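Nodulation fucosyltransferase NodZ (Bradyrhizobium sp., PDB 2HHC) is a bacterial nodulation protein of the NodZ family, with the two-domain GT-B fold of many glycosyltransferases. Local coordinates at residues E4-S9 / T35-W40; A156-L161 / M271-R276; A278-F283 / L295-I300. All coordinates share one frame; numbering follows the deposited sequence.

Interaction 1. Residues E4-S9 / T35-W40; sequences ERFVIS and TLVIDW
Glu4 reaches Thr35 with its carboxylate: the chain runs extended, CG anti to the backbone N (chi1 -166°), and the anti lone pair of OE2 accepts a short bond from Thr35 OG1 at 2.6 Å. The parallel strand pairing starts next to it, where Arg5 O accepts from Thr35 N at 2.8 Å; the Arg5 side chain turns from the pair to a salt bridge with Asp120. Phe6 lies alongside Thr35, both on one face of the sheet, while ring atom CD2 also meets CG2 of Val37 at 3.8 Å. Val7 is bonded at both its backbone N and O, N giving to Thr35 O and O accepting from Val37 N at 2.9 Å. Ile8 runs beside Val37 on the face shared with Phe6 and Thr35, CG1 being 4.0 Å from Val37 CB, and its CG2 branch crosses to Asp39 CB at 3.8 Å. Ser9 closes the series: its N gives a bond to Val37 O at 2.8 Å and its O receives Asp39 N. With OG anti to the backbone N (chi1 -175°), Ser9 OG shares a hydrogen bond with a water, and the water, at the edge and in the plane of the indole, accepts from Trp40 NE1. Asp39 turns its carboxylate to Arg10 and Arg41. The two strands and helix 15-32 between them form a beta-alpha-beta unit of the Rossmann-like N-terminal domain; the helix covers the Ser9 and Leu36 face through Leu22 and Ala25. Strand 125-128 flanks 6-9, and strand 67-70 flanks 35-39.

Interaction 2. Residues A156-L161 / M271-R276; sequences ARIDAL and MYLLAR
Ile158 holds CG1 beside its backbone N and CG2 anti to it (chi1 -72°), which sends CG2 to Leu273 and Arg276 and the CG1-CD1 branch to Tyr272. Leu273, with CG anti to its carbonyl carbon (chi1 -78°), sends its two methyls toward Ile158 and Leu161. The result is apolar helix-to-helix packing between 152-166 and the last turns of helix 258-274 in the C-terminal half of a GT-B fold. Ile158 and Leu273 run antiparallel past one another, CG2 of the first meeting CD2 of the second at 3.9 Å. The other methyl of Leu273, CD1, lies 4.0 Å from Leu161 CB, and these two side chains stand roughly perpendicular. Ile158 CD1 ends near the root of the tyrosine side chain, 3.9 Å from Tyr272 CB, while the phenol ring turns off toward Tyr292. No hydrogen bond crosses the contact. Beyond it, Arg157, on the same helix as Ile158, forms a salt bridge with Glu262 of helix 258-274, and Ile269 extends the apolar patch against Ile158 and Leu161. Arg276, bent at chi2 and chi3, makes a cation-pi contact with Tyr162 and brings the edge of its guanidinium to Ile158, with NH1 4.1 Å from CG2.

Interaction 3. Residues A278-F283 / L295-I300; sequences ATVIRF and LLVPRI
Val280 and Val297 meet nearly at right angles, methyl against methyl, with CG2 of one 3.7 Å from CG2 of the other. Val297 stands just where the chain leaves helix 291-296, and its CG1 branch, anti to the backbone N (chi1 168°), lies 3.5 Å from Ala278 O. The ring of Pro298 comes to the same carbonyl, its CD also 3.5 Å from Ala278 O. Thr279 and Arg299 meet at a slant on one face of the sheet: the aliphatic part of the arginine passes the hydroxyl, CD being 3.8 Å from Thr279 OG1. The polar ends are held elsewhere, Thr279 OG1 by Tyr213 and the Arg299 guanidinium by Ser212 O and a cation-pi contact with Tyr213. Arg282 and Ile300 instead run alongside each other, with Arg282 CD resting 3.7 Å from Ile300 CG2 before the guanidinium turns to Thr290 and Ser287. Between the two faces the parallel strands join through Val280 N, whose 2.9 Å bond to Arg299 O lies in the carbonyl plane; the bond from Arg299 N to Ala278 O is weak. The strands belong to a beta-alpha-beta unit with helix 291-296 as the crossover. Strand 170-176 pairs with the other edge of 279-283, strand 311-315 lies beyond 299-303, and helix 192-209 packs on Ile281.

Overall arrangement
From the N terminus, interaction 1 comes first, closing a loop of 25 residues through helix 15-32 and tying neighbouring strands of the N-terminal sheet. Interaction 2 spans 109 residues, bringing helix 152-166 against helix 258-274, which packs on strand 217-223 of the second sheet. After a short turn the chain enters strand 279-283, and interaction 3 closes a short loop of 11 residues through helix 291-296. The three follow in series, none nested or crossing. Interactions 2 and 3 touch, Leu274 O lying 3.4 Å from Val280 CG2. Interactions 1 and 3 fall on opposite sides of the chain's centre, their centres about 32 Å apart, in the two halves of the fold.

Interaction 1. Residues E4-S9 / T35-W40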
ATOM      1  N   GLU A   4     -19.764  16.332  15.442  1.00 28.77           N
ATOM      2  CA  GLU A   4     -19.033  15.592  14.424  1.00 29.41           C
ATOM      3  C   GLU A   4     -18.368  14.413  15.077  1.00 28.42           C
ATOM      4  O   GLU A   4     -17.847  14.524  16.190  1.00 28.93           O
ATOM      5  CB  GLU A   4     -17.984  16.510  13.786  1.00 28.23           C
ATOM      6  CG  GLU A   4     -17.392  15.975  12.513  1.00 28.94           C
ATOM      7  CD  GLU A   4     -16.566  16.996  11.736  1.00 32.90           C
ATOM      8  OE1 GLU A   4     -16.456  18.167  12.150  1.00 33.04           O
ATOM      9  OE2 GLU A   4     -16.002  16.609  10.650  1.00 31.71           O
ATOM     10  N   ARG A   5     -18.299  13.274  14.365  1.00 28.21           N
ATOM     11  CA  ARG A   5     -17.675  12.046  14.800  1.00 28.78           C
ATOM     12  C   ARG A   5     -16.663  11.575  13.740  1.00 27.58           C
ATOM     13  O   ARG A   5     -16.740  12.002  12.572  1.00 29.28           O
ATOM     14  CB  ARG A   5     -18.751  11.005  15.030  0.60 28.42           C
ATOM     15  CG  ARG A   5     -19.571  11.345  16.296  0.60 28.32           C
ATOM     16  CD  ARG A   5     -20.896  10.596  16.454  0.60 30.36           C
ATOM     17  NE  ARG A   5     -20.981   9.427  15.619  0.60 38.98           N
ATOM     18  CZ  ARG A   5     -21.045   8.150  16.018  0.60 38.40           C
ATOM     19  NH1 ARG A   5     -21.073   7.750  17.318  0.60 33.30           N
ATOM     20  NH2 ARG A   5     -21.129   7.260  15.052  0.60 37.24           N
ATOM     21  N   PHE A   6     -15.724  10.757  14.152  1.00 29.14           N
ATOM     22  CA  PHE A   6     -14.510  10.540  13.374  1.00 28.41           C
ATOM     23  C   PHE A   6     -14.047   9.085  13.323  1.00 29.21           C
ATOM     24  O   PHE A   6     -14.306   8.281  14.253  1.00 30.23           O
ATOM     25  CB  PHE A   6     -13.340  11.393  13.953  1.00 29.14           C
ATOM     26  CG  PHE A   6     -13.633  12.861  13.974  1.00 29.42           C
ATOM     27  CD1 PHE A   6     -14.346  13.429  15.021  1.00 28.71           C
ATOM     28  CD2 PHE A   6     -13.177  13.686  12.966  1.00 30.01           C
ATOM     29  CE1 PHE A   6     -14.595  14.773  15.068  1.00 29.51           C
ATOM     30  CE2 PHE A   6     -13.421  15.048  13.012  1.00 29.35           C
ATOM     31  CZ  PHE A   6     -14.117  15.601  14.079  1.00 32.28           C
ATOM     32  N   VAL A   7     -13.310   8.782  12.266  1.00 28.91           N
ATOM     33  CA  VAL A   7     -12.450   7.584  12.170  1.00 29.60           C
ATOM     34  C   VAL A   7     -11.066   8.072  11.808  1.00 30.06           C
ATOM     35  O   VAL A   7     -10.942   8.785  10.807  1.00 30.16           O
ATOM     36  CB  VAL A   7     -12.935   6.556  11.092  1.00 31.22           C
ATOM     37  CG1 VAL A   7     -11.999   5.374  11.044  1.00 31.74           C
ATOM     38  CG2 VAL A   7     -14.323   6.104  11.329  1.00 32.27           C
ATOM     39  N   ILE A   8     -10.059   7.750  12.608  1.00 30.46           N
ATOM     40  CA  ILE A   8      -8.692   8.155  12.322  1.00 30.91           C
ATOM     41  C   ILE A   8      -7.956   6.964  11.769  1.00 31.00           C
ATOM     42  O   ILE A   8      -7.869   5.896  12.404  1.00 31.44           O
ATOM     43  CB  ILE A   8      -7.999   8.686  13.572  1.00 30.86           C
ATOM     44  CG1 ILE A   8      -8.825   9.834  14.227  1.00 32.09           C
ATOM     45  CG2 ILE A   8      -6.619   9.135  13.212  1.00 32.54           C
ATOM     46  CD1 ILE A   8      -8.210  10.373  15.491  1.00 32.58           C
ATOM     47  N   SER A   9      -7.379   7.091  10.588  1.00 30.56           N
ATOM     48  CA  SER A   9      -6.555   6.092   9.962  1.00 30.80           C
ATOM     49  C   SER A   9      -5.094   6.418  10.183  1.00 30.79           C
ATOM     50  O   SER A   9      -4.555   7.343   9.551  1.00 31.19           O
ATOM     51  CB  SER A   9      -6.871   6.009   8.469  1.00 30.67           C
ATOM     52  OG  SER A   9      -6.129   4.934   7.891  1.00 31.93           O
ATOM     53  N   THR A  35     -16.394  11.461   9.851  1.00 29.48           N
ATOM     54  CA  THR A  35     -15.349  12.116   9.103  1.00 29.48           C
ATOM     55  C   THR A  35     -14.104  11.246   9.181  1.00 30.17           C
ATOM     56  O   THR A  35     -13.734  10.768  10.237  1.00 31.60           O
ATOM     57  CB  THR A  35     -15.103  13.513   9.672  1.00 30.23           C
ATOM     58  OG1 THR A  35     -16.243  14.304   9.385  1.00 29.99           O
ATOM     59  CG2 THR A  35     -13.837  14.213   9.098  1.00 29.65           C
ATOM     60  N   LEU A  36     -13.404  11.082   8.048  1.00 29.69           N
ATOM     61  CA  LEU A  36     -12.147  10.336   7.970  1.00 29.86           C
ATOM     62  C   LEU A  36     -10.934  11.225   8.087  1.00 29.61           C
ATOM     63  O   LEU A  36     -10.825  12.247   7.422  1.00 30.22           O
ATOM     64  CB  LEU A  36     -12.058   9.593   6.648  1.00 31.07           C
ATOM     65  CG  LEU A  36     -10.827   8.765   6.380  1.00 29.64           C
ATOM     66  CD1 LEU A  36     -10.760   7.533   7.321  1.00 30.70           C
ATOM     67  CD2 LEU A  36     -10.868   8.284   4.948  1.00 31.75           C
ATOM     68  N   VAL A  37     -10.075  10.884   9.028  1.00 30.68           N
ATOM     69  CA  VAL A  37      -8.844  11.605   9.255  1.00 30.27           C
ATOM     70  C   VAL A  37      -7.689  10.683   8.824  1.00 30.53           C
ATOM     71  O   VAL A  37      -7.565   9.524   9.269  1.00 31.54           O
ATOM     72  CB  VAL A  37      -8.670  11.894  10.757  1.00 30.44           C
ATOM     73  CG1 VAL A  37      -7.382  12.634  11.004  1.00 33.17           C
ATOM     74  CG2 VAL A  37      -9.854  12.658  11.328  1.00 31.56           C
ATOM     75  N   ILE A  38      -6.849  11.151   7.904  1.00 30.15           N
ATOM     76  CA  ILE A  38      -5.685  10.406   7.420  1.00 29.86           C
ATOM     77  C   ILE A  38      -4.495  10.918   8.228  1.00 29.75           C
ATOM     78  O   ILE A  38      -4.103  12.077   8.084  1.00 30.87           O
ATOM     79  CB  ILE A  38      -5.462  10.588   5.924  1.00 29.71           C
ATOM     80  CG1 ILE A  38      -6.748  10.331   5.128  1.00 31.56           C
ATOM     81  CG2 ILE A  38      -4.301   9.671   5.487  1.00 30.97           C
ATOM     82  CD1 ILE A  38      -6.608  10.445   3.607  1.00 31.52           C
ATOM     83  N   ASP A  39      -4.001  10.080   9.118  1.00 30.50           N
ATOM     84  CA  ASP A  39      -2.948  10.481  10.085  1.00 30.81           C
ATOM     85  C   ASP A  39      -1.694   9.656   9.857  1.00 30.23           C
ATOM     86  O   ASP A  39      -1.525   8.530  10.379  1.00 30.84           O
ATOM     87  CB  ASP A  39      -3.433  10.336  11.506  1.00 30.43           C
ATOM     88  CG  ASP A  39      -2.397  10.757  12.505  1.00 32.00           C
ATOM     89  OD1 ASP A  39      -1.305  11.247  12.140  1.00 31.06           O
ATOM     90  OD2 ASP A  39      -2.699  10.554  13.723  1.00 32.69           O
ATOM     91  N   TRP A  40      -0.842  10.153   8.970  1.00 30.35           N
ATOM     92  CA  TRP A  40       0.411   9.508   8.634  1.00 30.26           C
ATOM     93  C   TRP A  40       1.607  10.177   9.320  1.00 29.79           C
ATOM     94  O   TRP A  40       2.737  10.125   8.859  1.00 30.51           O
ATOM     95  CB  TRP A  40       0.625   9.437   7.142  1.00 30.61           C
ATOM     96  CG  TRP A  40      -0.313   8.498   6.429  1.00 30.58           C
ATOM     97  CD1 TRP A  40      -1.348   7.767   6.947  1.00 31.71           C
ATOM     98  CD2 TRP A  40      -0.333   8.267   4.995  1.00 30.99           C
ATOM     99  NE1 TRP A  40      -1.955   7.043   5.950  1.00 30.25           N
ATOM    100  CE2 TRP A  40      -1.324   7.321   4.748  1.00 30.16           C
ATOM    101  CE3 TRP A  40       0.474   8.693   3.952  1.00 31.61           C
ATOM    102  CZ2 TRP A  40      -1.602   6.866   3.456  1.00 31.21           C
ATOM    103  CZ3 TRP A  40       0.242   8.235   2.706  1.00 32.26           C
ATOM    104  CH2 TRP A  40      -0.798   7.313   2.466  1.00 31.63           C
TER
HETATM  105  O   HOH W   1      -3.712   4.811   6.465  1.00 21.42           O

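Interaction 2. Residues A156-L161 / M271-R276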
ATOM      1  N   ALA A 156       4.811  13.039 -12.850  1.00 29.29           N
ATOM      2  CA  ALA A 156       5.631  13.325 -14.022  1.00 29.25           C
ATOM      3  C   ALA A 156       6.724  12.303 -14.228  1.00 29.42           C
ATOM      4  O   ALA A 156       7.049  11.915 -15.350  1.00 29.35           O
ATOM      5  CB  ALA A 156       6.247  14.686 -13.920  1.00 29.88           C
ATOM      6  N   ARG A 157       7.266  11.765 -13.140  1.00 29.58           N
ATOM      7  CA  ARG A 157       8.245  10.739 -13.224  1.00 29.83           C
ATOM      8  C   ARG A 157       7.646   9.435 -13.777  1.00 29.06           C
ATOM      9  O   ARG A 157       8.208   8.782 -14.610  1.00 30.30           O
ATOM     10  CB  ARG A 157       8.922  10.525 -11.850  1.00 31.50           C
ATOM     11  CG  ARG A 157       9.803  11.702 -11.480  1.00 31.38           C
ATOM     12  CD  ARG A 157      10.338  11.651 -10.037  1.00 32.79           C
ATOM     13  NE  ARG A 157      11.299  10.567  -9.894  1.00 35.85           N
ATOM     14  CZ  ARG A 157      11.830  10.155  -8.735  1.00 37.21           C
ATOM     15  NH1 ARG A 157      11.475  10.691  -7.601  1.00 37.91           N
ATOM     16  NH2 ARG A 157      12.677   9.145  -8.730  1.00 37.78           N
ATOM     17  N   ILE A 158       6.453   9.065 -13.256  1.00 28.99           N
ATOM     18  CA  ILE A 158       5.756   7.894 -13.751  1.00 28.65           C
ATOM     19  C   ILE A 158       5.457   8.025 -15.272  1.00 27.46           C
ATOM     20  O   ILE A 158       5.655   7.098 -16.036  1.00 28.13           O
ATOM     21  CB  ILE A 158       4.418   7.715 -12.974  1.00 27.89           C
ATOM     22  CG1 ILE A 158       4.708   7.236 -11.544  1.00 27.94           C
ATOM     23  CG2 ILE A 158       3.482   6.702 -13.677  1.00 27.77           C
ATOM     24  CD1 ILE A 158       3.533   7.362 -10.572  1.00 29.81           C
ATOM     25  N   ASP A 159       4.982   9.193 -15.661  1.00 28.06           N
ATOM     26  CA  ASP A 159       4.587   9.483 -17.044  1.00 27.82           C
ATOM     27  C   ASP A 159       5.807   9.334 -17.951  1.00 26.85           C
ATOM     28  O   ASP A 159       5.722   8.740 -19.007  1.00 26.42           O
ATOM     29  CB  ASP A 159       3.958  10.882 -17.172  1.00 27.40           C
ATOM     30  CG  ASP A 159       2.608  11.030 -16.416  1.00 29.95           C
ATOM     31  OD1 ASP A 159       1.996   9.988 -16.125  1.00 36.25           O
ATOM     32  OD2 ASP A 159       2.218  12.163 -16.120  1.00 34.17           O
ATOM     33  N   ALA A 160       6.926   9.972 -17.578  1.00 27.32           N
ATOM     34  CA  ALA A 160       8.143   9.857 -18.385  1.00 27.85           C
ATOM     35  C   ALA A 160       8.606   8.420 -18.533  1.00 27.08           C
ATOM     36  O   ALA A 160       8.930   7.963 -19.637  1.00 28.32           O
ATOM     37  CB  ALA A 160       9.225  10.721 -17.816  1.00 27.71           C
ATOM     38  N   LEU A 161       8.623   7.675 -17.423  1.00 28.67           N
ATOM     39  CA  LEU A 161       9.012   6.273 -17.429  1.00 28.89           C
ATOM     40  C   LEU A 161       8.082   5.370 -18.279  1.00 27.47           C
ATOM     41  O   LEU A 161       8.507   4.504 -18.996  1.00 29.57           O
ATOM     42  CB  LEU A 161       9.099   5.727 -15.984  1.00 31.02           C
ATOM     43  CG  LEU A 161      10.283   6.349 -15.227  1.00 32.77           C
ATOM     44  CD1 LEU A 161      10.077   6.308 -13.701  1.00 35.25           C
ATOM     45  CD2 LEU A 161      11.536   5.584 -15.523  1.00 34.99           C
ATOM     46  N   MET A 271       5.176   1.105  -7.376  1.00 28.86           N
ATOM     47  CA  MET A 271       3.848   0.509  -7.073  1.00 29.87           C
ATOM     48  C   MET A 271       2.854   0.819  -8.197  1.00 30.45           C
ATOM     49  O   MET A 271       2.093  -0.037  -8.618  1.00 29.48           O
ATOM     50  CB  MET A 271       3.338   1.023  -5.723  1.00 29.17           C
ATOM     51  CG  MET A 271       4.072   0.515  -4.558  1.00 33.05           C
ATOM     52  SD  MET A 271       3.514   1.353  -3.108  1.00 35.81           S
ATOM     53  CE  MET A 271       1.898   0.810  -3.067  1.00 29.23           C
ATOM     54  N   TYR A 272       2.853   2.083  -8.640  1.00 29.38           N
ATOM     55  CA  TYR A 272       1.939   2.507  -9.676  1.00 30.32           C
ATOM     56  C   TYR A 272       2.327   1.977 -11.059  1.00 30.76           C
ATOM     57  O   TYR A 272       1.458   1.581 -11.834  1.00 31.48           O
ATOM     58  CB  TYR A 272       1.820   4.038  -9.613  1.00 29.52           C
ATOM     59  CG  TYR A 272       0.840   4.546  -8.580  1.00 29.47           C
ATOM     60  CD1 TYR A 272       1.090   4.507  -7.224  1.00 29.40           C
ATOM     61  CD2 TYR A 272      -0.373   5.142  -8.964  1.00 29.20           C
ATOM     62  CE1 TYR A 272       0.211   4.956  -6.307  1.00 30.17           C
ATOM     63  CE2 TYR A 272      -1.233   5.610  -8.041  1.00 29.48           C
ATOM     64  CZ  TYR A 272      -0.979   5.545  -6.710  1.00 28.63           C
ATOM     65  OH  TYR A 272      -1.864   6.029  -5.754  1.00 29.96           O
ATOM     66  N   LEU A 273       3.617   1.913 -11.385  1.00 29.55           N
ATOM     67  CA  LEU A 273       4.023   1.351 -12.655  1.00 30.62           C
ATOM     68  C   LEU A 273       3.763  -0.160 -12.712  1.00 30.90           C
ATOM     69  O   LEU A 273       3.398  -0.679 -13.736  1.00 31.16           O
ATOM     70  CB  LEU A 273       5.460   1.677 -12.943  1.00 30.43           C
ATOM     71  CG  LEU A 273       5.767   3.101 -13.443  1.00 30.39           C
ATOM     72  CD1 LEU A 273       7.219   3.285 -13.492  1.00 32.14           C
ATOM     73  CD2 LEU A 273       5.099   3.355 -14.809  1.00 30.99           C
ATOM     74  N   LEU A 274       3.933  -0.872 -11.618  1.00 30.16           N
ATOM     75  CA  LEU A 274       3.580  -2.283 -11.590  1.00 30.54           C
ATOM     76  C   LEU A 274       2.123  -2.491 -12.000  1.00 30.44           C
ATOM     77  O   LEU A 274       1.787  -3.498 -12.686  1.00 30.82           O
ATOM     78  CB  LEU A 274       3.864  -2.908 -10.226  1.00 30.21           C
ATOM     79  CG  LEU A 274       5.317  -3.177  -9.898  1.00 31.23           C
ATOM     80  CD1 LEU A 274       5.545  -3.435  -8.440  1.00 32.56           C
ATOM     81  CD2 LEU A 274       5.861  -4.393 -10.701  1.00 32.37           C
ATOM     82  N   ALA A 275       1.240  -1.580 -11.618  1.00 30.09           N
ATOM     83  CA  ALA A 275      -0.181  -1.707 -11.960  1.00 30.68           C
ATOM     84  C   ALA A 275      -0.515  -1.478 -13.436  1.00 31.33           C
ATOM     85  O   ALA A 275      -1.655  -1.668 -13.853  1.00 32.21           O
ATOM     86  CB  ALA A 275      -1.007  -0.792 -11.095  1.00 31.69           C
ATOM     87  N   ARG A 276       0.490  -1.069 -14.198  1.00 31.26           N
ATOM     88  CA  ARG A 276       0.410  -0.854 -15.644  1.00 32.16           C
ATOM     89  C   ARG A 276       0.934  -2.021 -16.470  1.00 32.20           C
ATOM     90  O   ARG A 276       0.954  -1.995 -17.713  1.00 35.30           O
ATOM     91  CB  ARG A 276       1.231   0.393 -16.034  0.50 32.97           C
ATOM     92  CG  ARG A 276       0.873   1.750 -15.355  0.50 33.15           C
ATOM     93  CD  ARG A 276      -0.415   2.423 -15.850  0.50 35.92           C
ATOM     94  NE  ARG A 276      -0.267   3.094 -17.150  0.50 36.77           N
ATOM     95  CZ  ARG A 276       0.258   4.310 -17.351  0.50 36.08           C
ATOM     96  NH1 ARG A 276       0.819   5.020 -16.357  0.50 37.34           N
ATOM     97  NH2 ARG A 276       0.301   4.781 -18.584  0.50 34.41           N
TER

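Interaction 3. Residues A278-F283 / L295-I300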
ATOM      1  N   ALA A 278       1.384  -6.032 -17.898  1.00 31.35           N
ATOM      2  CA  ALA A 278       0.518  -7.045 -18.450  1.00 30.27           C
ATOM      3  C   ALA A 278       0.419  -8.245 -17.552  1.00 30.02           C
ATOM      4  O   ALA A 278      -0.603  -8.900 -17.492  1.00 31.01           O
ATOM      5  CB  ALA A 278       0.987  -7.441 -19.832  1.00 30.78           C
ATOM      6  N   THR A 279       1.546  -8.565 -16.924  1.00 29.88           N
ATOM      7  CA  THR A 279       1.654  -9.664 -16.012  1.00 29.16           C
ATOM      8  C   THR A 279       2.502  -9.152 -14.859  1.00 28.62           C
ATOM      9  O   THR A 279       3.473  -8.409 -15.097  1.00 30.37           O
ATOM     10  CB  THR A 279       2.395 -10.845 -16.662  1.00 30.47           C
ATOM     11  OG1 THR A 279       1.598 -11.360 -17.713  1.00 31.51           O
ATOM     12  CG2 THR A 279       2.695 -11.965 -15.637  1.00 30.98           C
ATOM     13  N   VAL A 280       2.132  -9.516 -13.645  1.00 28.49           N
ATOM     14  CA  VAL A 280       2.948  -9.183 -12.464  1.00 29.55           C
ATOM     15  C   VAL A 280       3.255 -10.436 -11.665  1.00 29.34           C
ATOM     16  O   VAL A 280       2.401 -11.261 -11.367  1.00 29.68           O
ATOM     17  CB  VAL A 280       2.286  -8.130 -11.559  1.00 30.09           C
ATOM     18  CG1 VAL A 280       3.151  -7.852 -10.319  1.00 31.63           C
ATOM     19  CG2 VAL A 280       2.211  -6.838 -12.289  1.00 34.85           C
ATOM     20  N   ILE A 281       4.544 -10.555 -11.328  1.00 29.64           N
ATOM     21  CA  ILE A 281       5.082 -11.598 -10.471  1.00 29.28           C
ATOM     22  C   ILE A 281       5.238 -11.006  -9.068  1.00 29.27           C
ATOM     23  O   ILE A 281       5.915  -9.987  -8.879  1.00 30.50           O
ATOM     24  CB  ILE A 281       6.453 -12.105 -10.987  1.00 28.98           C
ATOM     25  CG1 ILE A 281       6.275 -12.845 -12.320  1.00 29.35           C
ATOM     26  CG2 ILE A 281       7.082 -12.990  -9.933  1.00 30.21           C
ATOM     27  CD1 ILE A 281       7.509 -13.050 -13.085  1.00 30.34           C
ATOM     28  N   ARG A 282       4.573 -11.625  -8.109  1.00 29.80           N
ATOM     29  CA  ARG A 282       4.546 -11.170  -6.699  1.00 30.01           C
ATOM     30  C   ARG A 282       5.420 -12.085  -5.847  1.00 31.00           C
ATOM     31  O   ARG A 282       5.032 -13.197  -5.476  1.00 30.83           O
ATOM     32  CB  ARG A 282       3.117 -11.220  -6.166  1.00 29.84           C
ATOM     33  CG  ARG A 282       2.097 -10.397  -6.947  1.00 29.75           C
ATOM     34  CD  ARG A 282       0.767 -10.430  -6.317  1.00 29.84           C
ATOM     35  NE  ARG A 282       0.693  -9.554  -5.139  1.00 28.64           N
ATOM     36  CZ  ARG A 282      -0.322  -9.513  -4.287  1.00 28.00           C
ATOM     37  NH1 ARG A 282      -1.372 -10.303  -4.430  1.00 29.95           N
ATOM     38  NH2 ARG A 282      -0.296  -8.647  -3.282  1.00 30.67           N
ATOM     39  N   PHE A 283       6.600 -11.592  -5.482  1.00 31.68           N
ATOM     40  CA  PHE A 283       7.543 -12.370  -4.704  1.00 32.04           C
ATOM     41  C   PHE A 283       7.883 -11.577  -3.414  1.00 32.39           C
ATOM     42  O   PHE A 283       8.803 -10.766  -3.398  1.00 33.06           O
ATOM     43  CB  PHE A 283       8.777 -12.654  -5.585  1.00 32.50           C
ATOM     44  CG  PHE A 283       9.626 -13.736  -5.104  1.00 34.45           C
ATOM     45  CD1 PHE A 283      10.652 -13.459  -4.200  1.00 34.29           C
ATOM     46  CD2 PHE A 283       9.413 -15.053  -5.509  1.00 33.88           C
ATOM     47  CE1 PHE A 283      11.479 -14.471  -3.734  1.00 34.68           C
ATOM     48  CE2 PHE A 283      10.228 -16.079  -5.040  1.00 36.17           C
ATOM     49  CZ  PHE A 283      11.264 -15.803  -4.153  1.00 34.00           C
ATOM     50  N   LEU A 295      -5.013  -5.815  -8.097  1.00 27.69           N
ATOM     51  CA  LEU A 295      -6.358  -5.302  -8.452  1.00 28.98           C
ATOM     52  C   LEU A 295      -6.535  -4.997  -9.932  1.00 29.47           C
ATOM     53  O   LEU A 295      -7.679  -5.134 -10.468  1.00 29.13           O
ATOM     54  CB  LEU A 295      -6.635  -4.034  -7.634  1.00 28.92           C
ATOM     55  CG  LEU A 295      -6.823  -4.299  -6.130  1.00 30.20           C
ATOM     56  CD1 LEU A 295      -6.847  -2.916  -5.405  1.00 30.99           C
ATOM     57  CD2 LEU A 295      -7.931  -5.226  -5.756  1.00 31.74           C
ATOM     58  N   LEU A 296      -5.484  -4.557 -10.593  1.00 29.56           N
ATOM     59  CA  LEU A 296      -5.601  -4.037 -11.982  1.00 30.91           C
ATOM     60  C   LEU A 296      -5.030  -4.878 -13.124  1.00 30.84           C
ATOM     61  O   LEU A 296      -5.540  -4.793 -14.243  1.00 32.19           O
ATOM     62  CB  LEU A 296      -5.035  -2.623 -12.084  1.00 31.56           C
ATOM     63  CG  LEU A 296      -5.749  -1.488 -11.332  1.00 34.01           C
ATOM     64  CD1 LEU A 296      -5.002  -0.156 -11.571  1.00 33.71           C
ATOM     65  CD2 LEU A 296      -7.137  -1.397 -11.809  1.00 37.09           C
ATOM     66  N   VAL A 297      -3.982  -5.631 -12.878  1.00 30.29           N
ATOM     67  CA  VAL A 297      -3.231  -6.278 -13.953  1.00 31.09           C
ATOM     68  C   VAL A 297      -3.909  -7.534 -14.431  1.00 31.35           C
ATOM     69  O   VAL A 297      -4.512  -8.267 -13.637  1.00 31.88           O
ATOM     70  CB  VAL A 297      -1.821  -6.618 -13.428  1.00 31.05           C
ATOM     71  CG1 VAL A 297      -1.017  -7.536 -14.329  1.00 36.10           C
ATOM     72  CG2 VAL A 297      -1.047  -5.324 -13.118  1.00 30.23           C
ATOM     73  N   PRO A 298      -3.876  -7.773 -15.751  1.00 30.71           N
ATOM     74  CA  PRO A 298      -4.558  -8.963 -16.289  1.00 30.95           C
ATOM     75  C   PRO A 298      -4.159 -10.335 -15.716  1.00 29.68           C
ATOM     76  O   PRO A 298      -5.021 -11.222 -15.537  1.00 30.39           O
ATOM     77  CB  PRO A 298      -4.203  -8.895 -17.777  1.00 31.46           C
ATOM     78  CG  PRO A 298      -4.033  -7.464 -18.061  1.00 32.85           C
ATOM     79  CD  PRO A 298      -3.384  -6.891 -16.818  1.00 30.05           C
ATOM     80  N   ARG A 299      -2.875 -10.527 -15.469  1.00 31.34           N
ATOM     81  CA  ARG A 299      -2.391 -11.837 -14.999  1.00 31.37           C
ATOM     82  C   ARG A 299      -1.366 -11.657 -13.878  1.00 31.03           C
ATOM     83  O   ARG A 299      -0.481 -10.805 -13.955  1.00 29.84           O
ATOM     84  CB  ARG A 299      -1.724 -12.611 -16.137  1.00 32.59           C
ATOM     85  CG  ARG A 299      -2.632 -13.012 -17.283  1.00 36.59           C
ATOM     86  CD  ARG A 299      -1.821 -12.765 -18.555  1.00 42.82           C
ATOM     87  NE  ARG A 299      -1.838 -13.861 -19.450  1.00 41.38           N
ATOM     88  CZ  ARG A 299      -1.188 -13.935 -20.613  1.00 39.01           C
ATOM     89  NH1 ARG A 299      -0.406 -12.969 -21.069  1.00 36.05           N
ATOM     90  NH2 ARG A 299      -1.346 -15.010 -21.330  1.00 40.02           N
ATOM     91  N   ILE A 300      -1.461 -12.522 -12.882  1.00 30.88           N
ATOM     92  CA  ILE A 300      -0.619 -12.486 -11.709  1.00 31.61           C
ATOM     93  C   ILE A 300       0.047 -13.861 -11.574  1.00 31.08           C
ATOM     94  O   ILE A 300      -0.613 -14.901 -11.720  1.00 31.84           O
ATOM     95  CB  ILE A 300      -1.462 -12.189 -10.465  1.00 32.11           C
ATOM     96  CG1 ILE A 300      -2.151 -10.809 -10.594  1.00 35.20           C
ATOM     97  CG2 ILE A 300      -0.580 -12.212  -9.226  1.00 33.58           C
ATOM     98  CD1 ILE A 300      -3.579 -10.887 -11.161  1.00 39.77           C
TER